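Side-chain contacts in carboxylesterase YbfK (Bacillus subtilis, PDB 4CCY), which hydrolyses carboxylic esters to an alcohol and a carboxylate as a member of the alpha/beta hydrolase superfamily: residues Glu179-Trp184 against Glu244-Gln249; Lys183-Asp188 against Gly272-Leu277; Ser66-Tyr71 against Gln197-Ala202. One frame throughout, in Å; residues are numbered along the deposited sequence.

Contact 1 of 3, residues Glu179-Trp184 against Glu244-Gln249. With NA (sodium ion), chain C.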
loop_
_atom_site.group_PDB
_atom_site.type_symbol
_atom_site.label_atom_id
_atom_site.label_comp_id
_atom_site.label_asym_id
_atom_site.label_seq_id
_atom_site.Cartn_x
_atom_site.Cartn_y
_atom_site.Cartn_z
ATOM N N GLU A 179 -4.404 -18.900 -1.725
ATOM C CA GLU A 179 -4.560 -19.429 -0.365
ATOM C C GLU A 179 -3.207 -19.700 0.271
ATOM O O GLU A 179 -3.000 -19.405 1.447
ATOM C CB GLU A 179 -5.334 -20.746 -0.364
ATOM C CG GLU A 179 -6.500 -20.810 -1.323
ATOM C CD GLU A 179 -7.830 -20.770 -0.628
ATOM O OE1 GLU A 179 -7.965 -20.022 0.363
ATOM O OE2 GLU A 179 -8.741 -21.486 -1.079
ATOM N N SER A 180 -2.308 -20.303 -0.503
ATOM C CA SER A 180 -0.947 -20.567 -0.051
ATOM C C SER A 180 -0.244 -19.251 0.317
ATOM O O SER A 180 0.388 -19.154 1.362
ATOM C CB SER A 180 -0.174 -21.339 -1.127
ATOM O OG SER A 180 1.208 -21.423 -0.819
ATOM N N TYR A 181 -0.388 -18.241 -0.533
ATOM C CA TYR A 181 0.180 -16.918 -0.267
ATOM C C TYR A 181 -0.374 -16.323 1.017
ATOM O O TYR A 181 0.369 -15.815 1.852
ATOM C CB TYR A 181 -0.150 -15.983 -1.417
ATOM C CG TYR A 181 0.433 -14.590 -1.305
ATOM C CD1 TYR A 181 1.786 -14.373 -1.508
ATOM C CD2 TYR A 181 -0.377 -13.480 -1.034
ATOM C CE1 TYR A 181 2.329 -13.099 -1.428
ATOM C CE2 TYR A 181 0.161 -12.196 -0.962
ATOM C CZ TYR A 181 1.523 -12.016 -1.170
ATOM O OH TYR A 181 2.110 -10.767 -1.117
ATOM N N ILE A 182 -1.697 -16.389 1.149
ATOM C CA ILE A 182 -2.410 -15.792 2.277
ATOM C C ILE A 182 -1.987 -16.464 3.586
ATOM O O ILE A 182 -1.699 -15.780 4.568
ATOM C CB ILE A 182 -3.948 -15.858 2.077
ATOM C CG1 ILE A 182 -4.391 -14.827 1.027
ATOM C CG2 ILE A 182 -4.692 -15.642 3.401
ATOM C CD1 ILE A 182 -5.820 -14.997 0.542
ATOM N N LYS A 183 -1.931 -17.794 3.576
ATOM C CA LYS A 183 -1.594 -18.578 4.755
ATOM C C LYS A 183 -0.197 -18.208 5.259
ATOM O O LYS A 183 0.052 -18.116 6.461
ATOM C CB LYS A 183 -1.665 -20.062 4.399
ATOM C CG LYS A 183 -1.523 -21.035 5.548
ATOM C CD LYS A 183 -1.400 -22.460 5.012
ATOM C CE LYS A 183 -2.737 -22.992 4.495
ATOM N NZ LYS A 183 -2.627 -24.277 3.735
ATOM N N TRP A 184 0.695 -17.971 4.311
ATOM C CA TRP A 184 2.080 -17.656 4.579
ATOM C C TRP A 184 2.250 -16.243 5.063
ATOM O O TRP A 184 2.945 -16.005 6.041
ATOM C CB TRP A 184 2.872 -17.894 3.298
ATOM C CG TRP A 184 4.240 -17.277 3.265
ATOM C CD1 TRP A 184 5.371 -17.662 3.987
ATOM C CD2 TRP A 184 4.676 -16.148 2.428
ATOM N NE1 TRP A 184 6.440 -16.854 3.678
ATOM C CE2 TRP A 184 6.093 -15.931 2.742
ATOM C CE3 TRP A 184 4.050 -15.318 1.480
ATOM C CZ2 TRP A 184 6.835 -14.928 2.123
ATOM C CZ3 TRP A 184 4.813 -14.326 0.865
ATOM C CH2 TRP A 184 6.165 -14.126 1.187
ATOM N N GLU A 244 7.302 -10.509 10.481
ATOM C CA GLU A 244 7.377 -10.272 9.027
ATOM C C GLU A 244 7.980 -11.444 8.247
ATOM O O GLU A 244 9.167 -11.760 8.417
ATOM C CB GLU A 244 8.196 -9.001 8.754
ATOM C CG GLU A 244 8.542 -8.751 7.292
ATOM C CD GLU A 244 7.311 -8.548 6.440
ATOM O OE1 GLU A 244 6.804 -7.412 6.429
ATOM O OE2 GLU A 244 6.844 -9.524 5.792
ATOM N N ALA A 245 7.166 -12.067 7.389
ATOM C CA ALA A 245 7.551 -13.315 6.715
ATOM C C ALA A 245 8.401 -13.107 5.453
ATOM O O ALA A 245 9.047 -14.039 4.980
ATOM C CB ALA A 245 6.313 -14.150 6.382
ATOM N N MET A 246 8.401 -11.885 4.932
ATOM C CA MET A 246 8.958 -11.591 3.613
ATOM C C MET A 246 10.446 -11.231 3.589
ATOM O O MET A 246 11.077 -11.296 2.533
ATOM C CB MET A 246 8.173 -10.457 2.944
ATOM C CG MET A 246 6.683 -10.705 2.791
ATOM S SD MET A 246 5.986 -9.514 1.614
ATOM C CE MET A 246 6.278 -10.381 0.071
ATOM N N TYR A 247 10.992 -10.835 4.739
ATOM C CA TYR A 247 12.400 -10.452 4.856
ATOM C C TYR A 247 12.835 -10.358 6.313
ATOM O O TYR A 247 12.027 -10.602 7.230
ATOM C CB TYR A 247 12.686 -9.129 4.135
ATOM C CG TYR A 247 11.713 -8.004 4.410
ATOM C CD1 TYR A 247 11.833 -7.208 5.548
ATOM C CD2 TYR A 247 10.689 -7.721 3.521
ATOM C CE1 TYR A 247 10.967 -6.161 5.788
ATOM C CE2 TYR A 247 9.803 -6.685 3.767
ATOM C CZ TYR A 247 9.951 -5.910 4.903
ATOM O OH TYR A 247 9.080 -4.867 5.149
ATOM N N HIS A 248 14.111 -10.022 6.523
ATOM C CA HIS A 248 14.636 -9.804 7.872
ATOM C C HIS A 248 14.380 -8.389 8.275
ATOM O O HIS A 248 15.172 -7.486 7.973
ATOM C CB HIS A 248 16.130 -10.113 7.948
ATOM C CG HIS A 248 16.452 -11.588 7.889
ATOM N ND1 HIS A 248 15.864 -12.489 8.699
ATOM C CD2 HIS A 248 17.328 -12.297 7.086
ATOM C CE1 HIS A 248 16.329 -13.719 8.417
ATOM N NE2 HIS A 248 17.229 -13.603 7.435
ATOM N N GLN A 249 13.282 -8.178 8.992
ATOM C CA GLN A 249 12.881 -6.814 9.362
ATOM C C GLN A 249 13.875 -6.130 10.304
ATOM O O GLN A 249 13.944 -4.907 10.331
ATOM C CB GLN A 249 11.442 -6.767 9.904
ATOM C CG GLN A 249 11.234 -7.360 11.297
ATOM C CD GLN A 249 11.457 -8.855 11.348
ATOM O OE1 GLN A 249 11.254 -9.569 10.363
ATOM N NE2 GLN A 249 11.878 -9.337 12.491
HETATM NA NA NA C . 11.198 -11.701 9.486
HETATM O O HOH W 1 13.608 -12.047 10.185
HETATM O O HOH W 2 10.623 -12.587 11.683
HETATM O O HOH W 3 11.652 -13.896 8.057
#

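Contact 2 of 3, residues Lys183-Asp188 against Gly272-Leu277. With NA (sodium ion), chain D.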
loop_
_atom_site.group_PDB
_atom_site.type_symbol
_atom_site.label_atom_id
_atom_site.label_comp_id
_atom_site.label_asym_id
_atom_site.label_seq_id
_atom_site.Cartn_x
_atom_site.Cartn_y
_atom_site.Cartn_z
ATOM N N LYS A 183 -1.931 -17.794 3.576
ATOM C CA LYS A 183 -1.594 -18.578 4.755
ATOM C C LYS A 183 -0.197 -18.208 5.259
ATOM O O LYS A 183 0.052 -18.116 6.461
ATOM C CB LYS A 183 -1.665 -20.062 4.399
ATOM C CG LYS A 183 -1.523 -21.035 5.548
ATOM C CD LYS A 183 -1.400 -22.460 5.012
ATOM C CE LYS A 183 -2.737 -22.992 4.495
ATOM N NZ LYS A 183 -2.627 -24.277 3.735
ATOM N N TRP A 184 0.695 -17.971 4.311
ATOM C CA TRP A 184 2.080 -17.656 4.579
ATOM C C TRP A 184 2.250 -16.243 5.063
ATOM O O TRP A 184 2.945 -16.005 6.041
ATOM C CB TRP A 184 2.872 -17.894 3.298
ATOM C CG TRP A 184 4.240 -17.277 3.265
ATOM C CD1 TRP A 184 5.371 -17.662 3.987
ATOM C CD2 TRP A 184 4.676 -16.148 2.428
ATOM N NE1 TRP A 184 6.440 -16.854 3.678
ATOM C CE2 TRP A 184 6.093 -15.931 2.742
ATOM C CE3 TRP A 184 4.050 -15.318 1.480
ATOM C CZ2 TRP A 184 6.835 -14.928 2.123
ATOM C CZ3 TRP A 184 4.813 -14.326 0.865
ATOM C CH2 TRP A 184 6.165 -14.126 1.187
ATOM N N ILE A 185 1.610 -15.296 4.381
ATOM C CA ILE A 185 1.771 -13.875 4.691
ATOM C C ILE A 185 1.092 -13.463 6.012
ATOM O O ILE A 185 1.617 -12.625 6.748
ATOM C CB ILE A 185 1.328 -12.982 3.499
ATOM C CG1 ILE A 185 2.020 -11.623 3.544
ATOM C CG2 ILE A 185 -0.187 -12.824 3.434
ATOM C CD1 ILE A 185 3.470 -11.678 3.126
ATOM N N THR A 186 -0.059 -14.064 6.312
ATOM C CA THR A 186 -0.775 -13.759 7.554
ATOM C C THR A 186 -0.043 -14.291 8.772
ATOM O O THR A 186 0.001 -13.622 9.797
ATOM C CB THR A 186 -2.223 -14.298 7.580
ATOM O OG1 THR A 186 -2.230 -15.717 7.344
ATOM C CG2 THR A 186 -3.102 -13.571 6.570
ATOM N N GLY A 187 0.535 -15.486 8.647
ATOM C CA GLY A 187 1.165 -16.174 9.772
ATOM C C GLY A 187 0.135 -16.954 10.569
ATOM O O GLY A 187 -1.070 -16.865 10.307
ATOM N N ASP A 188 0.598 -17.717 11.550
ATOM C CA ASP A 188 -0.289 -18.609 12.289
ATOM C C ASP A 188 -1.182 -17.911 13.316
ATOM O O ASP A 188 -2.080 -18.533 13.868
ATOM C CB ASP A 188 0.517 -19.742 12.936
ATOM C CG ASP A 188 1.018 -20.738 11.912
ATOM O OD1 ASP A 188 0.293 -20.966 10.920
ATOM O OD2 ASP A 188 2.134 -21.280 12.076
ATOM N N GLY A 272 2.739 -9.627 12.107
ATOM C CA GLY A 272 3.566 -9.946 10.946
ATOM C C GLY A 272 3.558 -8.829 9.921
ATOM O O GLY A 272 3.576 -7.641 10.269
ATOM N N HIS A 273 3.526 -9.227 8.653
ATOM C CA HIS A 273 3.479 -8.322 7.506
ATOM C C HIS A 273 2.285 -7.405 7.503
ATOM O O HIS A 273 2.411 -6.210 7.198
ATOM C CB HIS A 273 3.470 -9.148 6.216
ATOM C CG HIS A 273 3.662 -8.329 4.958
ATOM N ND1 HIS A 273 4.806 -7.671 4.691
ATOM C CD2 HIS A 273 2.802 -8.082 3.876
ATOM C CE1 HIS A 273 4.694 -7.028 3.504
ATOM N NE2 HIS A 273 3.470 -7.278 3.008
ATOM N N LEU A 274 1.113 -7.953 7.839
ATOM C CA LEU A 274 -0.155 -7.241 7.675
ATOM C C LEU A 274 -0.492 -6.368 8.886
ATOM O O LEU A 274 -1.570 -6.468 9.476
ATOM C CB LEU A 274 -1.277 -8.237 7.368
ATOM C CG LEU A 274 -1.114 -9.052 6.080
ATOM C CD1 LEU A 274 -2.305 -9.971 5.907
ATOM C CD2 LEU A 274 -0.920 -8.170 4.843
ATOM N N LEU A 275 0.441 -5.478 9.210
ATOM C CA LEU A 275 0.447 -4.751 10.474
ATOM C C LEU A 275 -0.775 -3.856 10.694
ATOM O O LEU A 275 -1.285 -3.773 11.818
ATOM C CB LEU A 275 1.757 -3.957 10.609
ATOM C CG LEU A 275 2.107 -3.120 11.847
ATOM C CD1 LEU A 275 1.736 -3.812 13.159
ATOM C CD2 LEU A 275 3.599 -2.772 11.819
ATOM N N SER A 276 -1.250 -3.191 9.646
ATOM C CA SER A 276 -2.408 -2.312 9.800
ATOM C C SER A 276 -3.697 -3.107 10.044
ATOM O O SER A 276 -4.658 -2.576 10.617
ATOM C CB SER A 276 -2.563 -1.391 8.593
ATOM O OG SER A 276 -2.714 -2.153 7.410
ATOM N N LEU A 277 -3.712 -4.371 9.608
ATOM C CA LEU A 277 -4.866 -5.249 9.804
ATOM C C LEU A 277 -4.808 -6.015 11.127
ATOM O O LEU A 277 -5.844 -6.240 11.762
ATOM C CB LEU A 277 -5.023 -6.232 8.636
ATOM C CG LEU A 277 -5.562 -5.698 7.298
ATOM C CD1 LEU A 277 -5.216 -6.661 6.175
ATOM C CD2 LEU A 277 -7.067 -5.422 7.342
HETATM NA NA NA D . -3.111 -17.172 9.110
HETATM O O HOH W 4 -1.801 -18.776 8.338
HETATM O O HOH W 5 4.246 -11.834 7.907
HETATM O O HOH W 6 0.508 -10.462 9.013
HETATM O O HOH W 7 -5.015 -17.324 7.744
HETATM O O HOH W 8 -4.104 -18.179 10.906
#

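Contact 3 of 3, residues Ser66-Tyr71 against Gln197-Ala202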
loop_
_atom_site.group_PDB
_atom_site.type_symbol
_atom_site.label_atom_id
_atom_site.label_comp_id
_atom_site.label_asym_id
_atom_site.label_seq_id
_atom_site.Cartn_x
_atom_site.Cartn_y
_atom_site.Cartn_z
ATOM N N SER A 66 -6.199 -4.239 -2.518
ATOM C CA SER A 66 -7.046 -3.082 -2.896
ATOM C C SER A 66 -7.286 -2.153 -1.704
ATOM O O SER A 66 -6.920 -2.477 -0.573
ATOM C CB SER A 66 -8.404 -3.537 -3.437
ATOM O OG SER A 66 -9.253 -3.880 -2.352
ATOM N N SER A 67 -7.940 -1.024 -1.963
ATOM C CA SER A 67 -8.294 -0.049 -0.916
ATOM C C SER A 67 -9.227 -0.575 0.179
ATOM O O SER A 67 -9.334 0.034 1.253
ATOM C CB SER A 67 -8.892 1.212 -1.548
ATOM O OG SER A 67 -7.865 1.953 -2.179
ATOM N N ALA A 68 -9.889 -1.700 -0.096
ATOM C CA ALA A 68 -10.781 -2.354 0.877
ATOM C C ALA A 68 -10.097 -2.666 2.226
ATOM O O ALA A 68 -10.747 -2.661 3.272
ATOM C CB ALA A 68 -11.385 -3.629 0.282
ATOM N N MET A 69 -8.788 -2.919 2.188
ATOM C CA MET A 69 -8.012 -3.304 3.382
ATOM C C MET A 69 -7.922 -2.216 4.462
ATOM O O MET A 69 -7.579 -2.510 5.608
ATOM C CB MET A 69 -6.605 -3.785 3.001
ATOM C CG MET A 69 -5.719 -2.708 2.376
ATOM S SD MET A 69 -3.975 -3.112 2.558
ATOM C CE MET A 69 -3.688 -2.544 4.238
ATOM N N TRP A 70 -8.246 -0.976 4.110
ATOM C CA TRP A 70 -8.248 0.109 5.092
ATOM C C TRP A 70 -9.456 0.191 6.007
ATOM O O TRP A 70 -9.539 1.112 6.823
ATOM C CB TRP A 70 -8.011 1.469 4.415
ATOM C CG TRP A 70 -6.722 1.516 3.638
ATOM C CD1 TRP A 70 -6.563 1.627 2.257
ATOM C CD2 TRP A 70 -5.355 1.420 4.171
ATOM N NE1 TRP A 70 -5.236 1.621 1.916
ATOM C CE2 TRP A 70 -4.459 1.500 3.016
ATOM C CE3 TRP A 70 -4.805 1.294 5.453
ATOM C CZ2 TRP A 70 -3.075 1.451 3.155
ATOM C CZ3 TRP A 70 -3.414 1.231 5.580
ATOM C CH2 TRP A 70 -2.569 1.314 4.460
ATOM N N TYR A 71 -10.394 -0.753 5.919
ATOM C CA TYR A 71 -11.605 -0.678 6.778
ATOM C C TYR A 71 -11.333 -0.507 8.296
ATOM O O TYR A 71 -12.055 0.229 8.949
ATOM C CB TYR A 71 -12.612 -1.822 6.507
ATOM C CG TYR A 71 -12.164 -3.161 7.025
ATOM C CD1 TYR A 71 -12.440 -3.558 8.345
ATOM C CD2 TYR A 71 -11.431 -4.025 6.220
ATOM C CE1 TYR A 71 -11.991 -4.779 8.834
ATOM C CE2 TYR A 71 -10.980 -5.251 6.706
ATOM C CZ TYR A 71 -11.265 -5.621 8.003
ATOM O OH TYR A 71 -10.814 -6.840 8.476
ATOM N N GLN A 197 -10.390 -12.340 2.571
ATOM C CA GLN A 197 -9.908 -13.644 2.114
ATOM C C GLN A 197 -10.498 -13.949 0.743
ATOM O O GLN A 197 -9.771 -14.265 -0.208
ATOM C CB GLN A 197 -10.330 -14.734 3.109
ATOM C CG GLN A 197 -9.879 -16.149 2.746
ATOM C CD GLN A 197 -8.442 -16.439 3.144
ATOM O OE1 GLN A 197 -7.899 -15.801 4.050
ATOM N NE2 GLN A 197 -7.817 -17.408 2.466
ATOM N N ARG A 198 -11.815 -13.806 0.638
ATOM C CA ARG A 198 -12.532 -14.139 -0.579
ATOM C C ARG A 198 -12.119 -13.251 -1.759
ATOM O O ARG A 198 -11.870 -13.750 -2.861
ATOM C CB ARG A 198 -14.043 -14.060 -0.333
ATOM C CG ARG A 198 -14.873 -14.125 -1.598
ATOM C CD ARG A 198 -15.057 -15.566 -2.034
ATOM N NE ARG A 198 -15.373 -15.670 -3.458
ATOM C CZ ARG A 198 -14.480 -15.964 -4.399
ATOM N NH1 ARG A 198 -13.209 -16.176 -4.068
ATOM N NH2 ARG A 198 -14.859 -16.052 -5.670
ATOM N N GLN A 199 -12.034 -11.944 -1.507
ATOM C CA GLN A 199 -11.719 -10.964 -2.536
ATOM C C GLN A 199 -10.338 -11.196 -3.141
ATOM O O GLN A 199 -10.185 -11.210 -4.362
ATOM C CB GLN A 199 -11.825 -9.538 -1.988
ATOM C CG GLN A 199 -11.495 -8.487 -3.036
ATOM C CD GLN A 199 -11.418 -7.075 -2.494
ATOM O OE1 GLN A 199 -12.087 -6.732 -1.529
ATOM N NE2 GLN A 199 -10.619 -6.242 -3.137
ATOM N N ILE A 200 -9.343 -11.379 -2.279
ATOM C CA ILE A 200 -7.974 -11.624 -2.713
ATOM C C ILE A 200 -7.864 -12.905 -3.556
ATOM O O ILE A 200 -7.184 -12.913 -4.590
ATOM C CB ILE A 200 -7.003 -11.657 -1.505
ATOM C CG1 ILE A 200 -6.957 -10.279 -0.844
ATOM C CG2 ILE A 200 -5.610 -12.108 -1.933
ATOM C CD1 ILE A 200 -6.285 -10.287 0.507
ATOM N N VAL A 201 -8.536 -13.972 -3.115
ATOM C CA VAL A 201 -8.585 -15.237 -3.861
ATOM C C VAL A 201 -9.210 -15.021 -5.235
ATOM O O VAL A 201 -8.645 -15.436 -6.242
ATOM C CB VAL A 201 -9.313 -16.350 -3.071
ATOM C CG1 VAL A 201 -9.564 -17.589 -3.933
ATOM C CG2 VAL A 201 -8.503 -16.736 -1.846
ATOM N N ALA A 202 -10.345 -14.325 -5.270
ATOM C CA ALA A 202 -11.062 -14.041 -6.521
ATOM C C ALA A 202 -10.254 -13.112 -7.429
ATOM O O ALA A 202 -10.343 -13.194 -8.654
ATOM C CB ALA A 202 -12.444 -13.457 -6.231
#

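Contact 1 of 3, residues Glu179-Trp184 against Glu244-Gln249
Trp184, near the C-terminal end of helix 175-186, lays its indole against Ala245 and Met246 in the loop that follows strand 236-241. The contact is mostly apolar, with no hydrogen bond between the segments. Ala245 CB sits over one face of the indole, 4.2 Å from the centroid of the five-membered ring and 28° off its normal, a CH-pi contact displaced toward the rim. Trp184 CZ2 also comes within 3.7 Å of the carbonyl oxygen Ala245 O. Trp184 CH2, at the far end of the six-membered ring, meets Met246 CG at 3.8 Å, and the two side chains cross at about a right angle. A chi1 of 164° turns the Trp184 indole away from the backbone N and out to the loop. Within its own helix the indole has Tyr181 CE1 at its edge, and Tyr168 stacks on it from helix 164-170. Were Trp184 replaced by alanine, Ala245 CB would probably lose its aromatic face and a gap would open beside Met246 CG.

Polar bonds shape the loop itself. Met246 N donates to Glu244 OE2 (3.0 Å), reaching the carboxylate on its anti side, while the other oxygen, OE1, is hydrogen-bonded to His273.

A sodium ion ties the same loop together. It is bound by Glu244 O at 2.3 Å, Tyr247 O at 2.6 Å and Gln249 OE1 at 2.3 Å, and three waters complete the six ligands. The arrangement belongs to the alpha/beta hydrolase fold: a loop after a central-sheet strand presents the charge-relay acid, by similarity Glu244, next to helix 175-186, probably part of the cap.

Contact 2 of 3, residues Lys183-Asp188 against Gly272-Leu277
The imidazole of His273 is met obliquely by Ile185, whose CG1 lies 3.6 Å from His273 CD2, with Ile185 CD1 3.8 Å from His273 CG. At the ring nitrogens, ND1 is hydrogen-bonded to Glu244 and NE2 to Ser129, the Ser-His-Glu charge relay of the alpha/beta hydrolase fold, assigned by similarity. Ile185 CG1 and CD1 thus stay close to CG and CD2 of His273, while the polar partners hold the nitrogens of His273. The ethyl arm of Ile185 is brought to the histidine by a chi1 of -155°, which sets CG1 beside the carbonyl carbon.

One residue further on, Thr186 CG2 packs on Leu274 CD1 at 3.7 Å. Leu274 is the centre of an inverse gamma turn and stands at the N-cap position of the short helix 275-278. Water 5 bridges the backbones, donating to Ile185 O and accepting from His273 N at 2.8 Å; water 6 accepts from Leu274 N.

The other branch of Thr186 serves a sodium ion. Its hydroxyl, also hydrogen-bonded to Ile182 O, binds the metal with Gly187 O, Tyr190 O and three waters, one of which donates to Lys183 O. Thr186 OG1 lies 2.5 Å from the sodium and Gly187 O 2.4 Å.

Contact 3 of 3, residues Ser66-Tyr71 against Gln197-Ala202
Ser66 and Gln199 meet where the 3-10 turn of residues 67-70 faces helix 194-205, the backbones coming nearest at the CA atoms of Ser66 and Ile200, 8.6 Å apart. Side chains span this separation, chiefly that of Gln199, whose extended chain (chi2 -173°) carries the amide across to the turn.

Gln199 NE2 donates to Ser66 OG at 2.8 Å. The bond is bent, with an angle of 143° at the hydrogen, and the hydroxyl oxygen is tilted somewhat from the amide plane. Ser66 OG also accepts from Ala68 N at 3.2 Å, closing an ST turn. One buried hydroxyl oxygen therefore takes two N-H groups, one from its own turn and one from the helix.

The carbonyl end of the amide lies beside Ala68, whose CB is 3.7 Å from Gln199 OE1. That oxygen has its polar partner elsewhere, in a hydrogen bond with Ser24 OG at the end of helix 12-24. Bonded through both its nitrogen and its oxygen, the amide is probably held in one orientation. Tyr21 of helix 12-24 packs against both Ser66 and Gln199.

The contact lies away from the charge relay residues and the sodium sites. It joins the loop after strand 56-60 of the central alpha/beta hydrolase sheet to a helix inserted between strands 146-152 and 236-241, through an ST turn whose serine also accepts from Gln199.

How the contacts relate
Contacts 1 and 2 start from the same helix, 175-186, and their centres are 7 Å apart. The charge relay joins them, through the 2.7 Å hydrogen bond between Glu244 OE1 of contact 1 and His273 ND1 of contact 2. Met246 fills in beside this pair, its SD 3.4 Å from His273 CE1. Each of the two contacts has its own sodium ion. Contact 3 is more remote, its centre about 17 Å from that of contact 1 and 14 Å from that of contact 2. It joins contact 1 through helix 194-205, where Ile182 CD1 packs on Ile200 CG2 at 3.8 Å, and contact 2 through Met69, which touches Ser276.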